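Local coordinates for protein mRNA nuclease HepT (Shewanella oneidensis MR-1, PDB 6M6U) that cleaves mRNA as the growth-inhibiting toxin of a type VII toxin-antitoxin system and is neutralised mainly when its antitoxin MntA tri-AMPylates it, at residues I12-I16 / F123-I127. Sequence-based numbering, arbitrary orientation.
Sequences IKRCI and FEQFI
I16 and I127 each place CG1 opposite the carbonyl carbon (chi1 -70° and -71°) and stay extended beyond it, which sends each CD1 across to the other helix. The I16 methyl settles on the root of the F123 side chain, with CD1 3.6 Å from F123 CB, and brushes the aliphatic part of E124, CD1 to CG 3.8 Å. In the reverse direction I127 meets I12 tip to tip, its CD1 lying 3.6 Å from I12 CG2. That same branch methyl of I12 also packs against F123, CG2 to CB 3.8 Å, so F123 CB is touched by both I12 and I16. The F123 ring is approached obliquely, and this side chain also packs on C50 of helix 33-60 and M93 of helix 84-102. At the solvent edge the K13 stem passes I127, CG 4.1 Å from CD1, while K13 NZ and E124 OE2 remain 6.9 Å apart, too far for a salt bridge. The two segments run nearly antiparallel (162°) with axes 11.0 Å apart, joining the first and last helices of this all-helical HEPN toxin. On another side of helix 3-23, R14 NH2 hydrogen-bonds Y104 OH of a second HepT subunit. No hydrogen bond crosses between the segments: the contact rests on apolar packing, isoleucine methyls against one another and against neighbouring CB and CG carbons, and any K13-E124 attraction is probably weak, since K13 is exposed and E124 partly so.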
loop_
_atom_site.group_PDB
_atom_site.type_symbol
_atom_site.label_atom_id
_atom_site.label_comp_id
_atom_site.label_asym_id
_atom_site.label_seq_id
_atom_site.Cartn_x
_atom_site.Cartn_y
_atom_site.Cartn_z
ATOM N N ILE B 12 -0.335 15.022 50.179
ATOM C CA ILE B 12 0.779 15.863 50.613
ATOM C C ILE B 12 0.857 15.895 52.134
ATOM O O ILE B 12 1.936 15.763 52.723
ATOM C CB ILE B 12 0.648 17.280 50.026
ATOM C CG1 ILE B 12 0.781 17.238 48.506
ATOM C CG2 ILE B 12 1.697 18.208 50.634
ATOM C CD1 ILE B 12 0.348 18.508 47.812
ATOM N N LYS B 13 -0.294 16.054 52.793
ATOM C CA LYS B 13 -0.317 16.076 54.252
ATOM C C LYS B 13 0.147 14.747 54.833
ATOM O O LYS B 13 1.031 14.712 55.697
ATOM C CB LYS B 13 -1.717 16.427 54.754
ATOM C CG LYS B 13 -2.061 17.895 54.607
ATOM C CD LYS B 13 -3.529 18.155 54.879
ATOM C CE LYS B 13 -3.829 19.642 54.815
ATOM N NZ LYS B 13 -5.293 19.913 54.782
ATOM N N ARG B 14 -0.441 13.637 54.370
ATOM C CA ARG B 14 -0.030 12.320 54.853
ATOM C C ARG B 14 1.468 12.112 54.695
ATOM O O ARG B 14 2.119 11.540 55.574
ATOM C CB ARG B 14 -0.779 11.213 54.111
ATOM C CG ARG B 14 -2.122 10.837 54.702
ATOM C CD ARG B 14 -2.520 9.427 54.280
ATOM N NE ARG B 14 -2.140 9.133 52.899
ATOM C CZ ARG B 14 -2.768 9.613 51.827
ATOM N NH1 ARG B 14 -3.812 10.420 51.969
ATOM N NH2 ARG B 14 -2.348 9.289 50.610
ATOM N N CYS B 15 2.037 12.584 53.585
ATOM C CA CYS B 15 3.441 12.307 53.316
ATOM C C CYS B 15 4.383 13.246 54.065
ATOM O O CYS B 15 5.509 12.848 54.384
ATOM C CB CYS B 15 3.708 12.375 51.815
ATOM S SG CYS B 15 2.803 11.119 50.907
ATOM N N ILE B 16 3.960 14.482 54.354
ATOM C CA ILE B 16 4.786 15.370 55.176
ATOM C C ILE B 16 4.878 14.833 56.598
ATOM O O ILE B 16 5.954 14.836 57.216
ATOM C CB ILE B 16 4.237 16.808 55.162
ATOM C CG1 ILE B 16 4.436 17.452 53.791
ATOM C CG2 ILE B 16 4.928 17.656 56.226
ATOM C CD1 ILE B 16 4.003 18.897 53.747
ATOM N N PHE B 123 5.302 23.070 50.577
ATOM C CA PHE B 123 4.168 22.205 50.270
ATOM C C PHE B 123 2.895 22.705 50.940
ATOM O O PHE B 123 1.827 22.733 50.320
ATOM C CB PHE B 123 4.466 20.772 50.712
ATOM C CG PHE B 123 5.569 20.108 49.940
ATOM C CD1 PHE B 123 5.606 20.172 48.556
ATOM C CD2 PHE B 123 6.573 19.415 50.603
ATOM C CE1 PHE B 123 6.618 19.558 47.846
ATOM C CE2 PHE B 123 7.592 18.798 49.897
ATOM C CZ PHE B 123 7.613 18.872 48.515
ATOM N N GLU B 124 2.990 23.101 52.212
ATOM C CA GLU B 124 1.811 23.562 52.939
ATOM C C GLU B 124 1.352 24.925 52.437
ATOM O O GLU B 124 0.146 25.189 52.358
ATOM C CB GLU B 124 2.109 23.602 54.437
ATOM C CG GLU B 124 2.823 22.355 54.932
ATOM C CD GLU B 124 2.324 21.883 56.280
ATOM O OE1 GLU B 124 2.869 22.333 57.308
ATOM O OE2 GLU B 124 1.379 21.066 56.307
ATOM N N GLN B 125 2.299 25.797 52.086
ATOM C CA GLN B 125 1.950 27.076 51.477
ATOM C C GLN B 125 1.259 26.872 50.131
ATOM O O GLN B 125 0.293 27.572 49.806
ATOM C CB GLN B 125 3.211 27.926 51.320
ATOM C CG GLN B 125 2.979 29.358 50.869
ATOM C CD GLN B 125 4.277 30.134 50.730
ATOM O OE1 GLN B 125 5.296 29.776 51.326
ATOM N NE2 GLN B 125 4.249 31.198 49.936
ATOM N N PHE B 126 1.738 25.909 49.340
ATOM C CA PHE B 126 1.091 25.585 48.071
ATOM C C PHE B 126 -0.317 25.042 48.292
ATOM O O PHE B 126 -1.240 25.363 47.536
ATOM C CB PHE B 126 1.956 24.581 47.305
ATOM C CG PHE B 126 1.355 24.110 46.016
ATOM C CD1 PHE B 126 1.319 24.939 44.908
ATOM C CD2 PHE B 126 0.854 22.825 45.901
ATOM C CE1 PHE B 126 0.778 24.498 43.712
ATOM C CE2 PHE B 126 0.310 22.379 44.707
ATOM C CZ PHE B 126 0.274 23.218 43.612
ATOM N N ILE B 127 -0.498 24.217 49.327
ATOM C CA ILE B 127 -1.825 23.698 49.652
ATOM C C ILE B 127 -2.783 24.840 49.969
ATOM O O ILE B 127 -3.918 24.879 49.478
ATOM C CB ILE B 127 -1.737 22.707 50.828
ATOM C CG1 ILE B 127 -1.056 21.408 50.401
ATOM C CG2 ILE B 127 -3.118 22.441 51.418
ATOM C CD1 ILE B 127 -0.966 20.395 51.517
#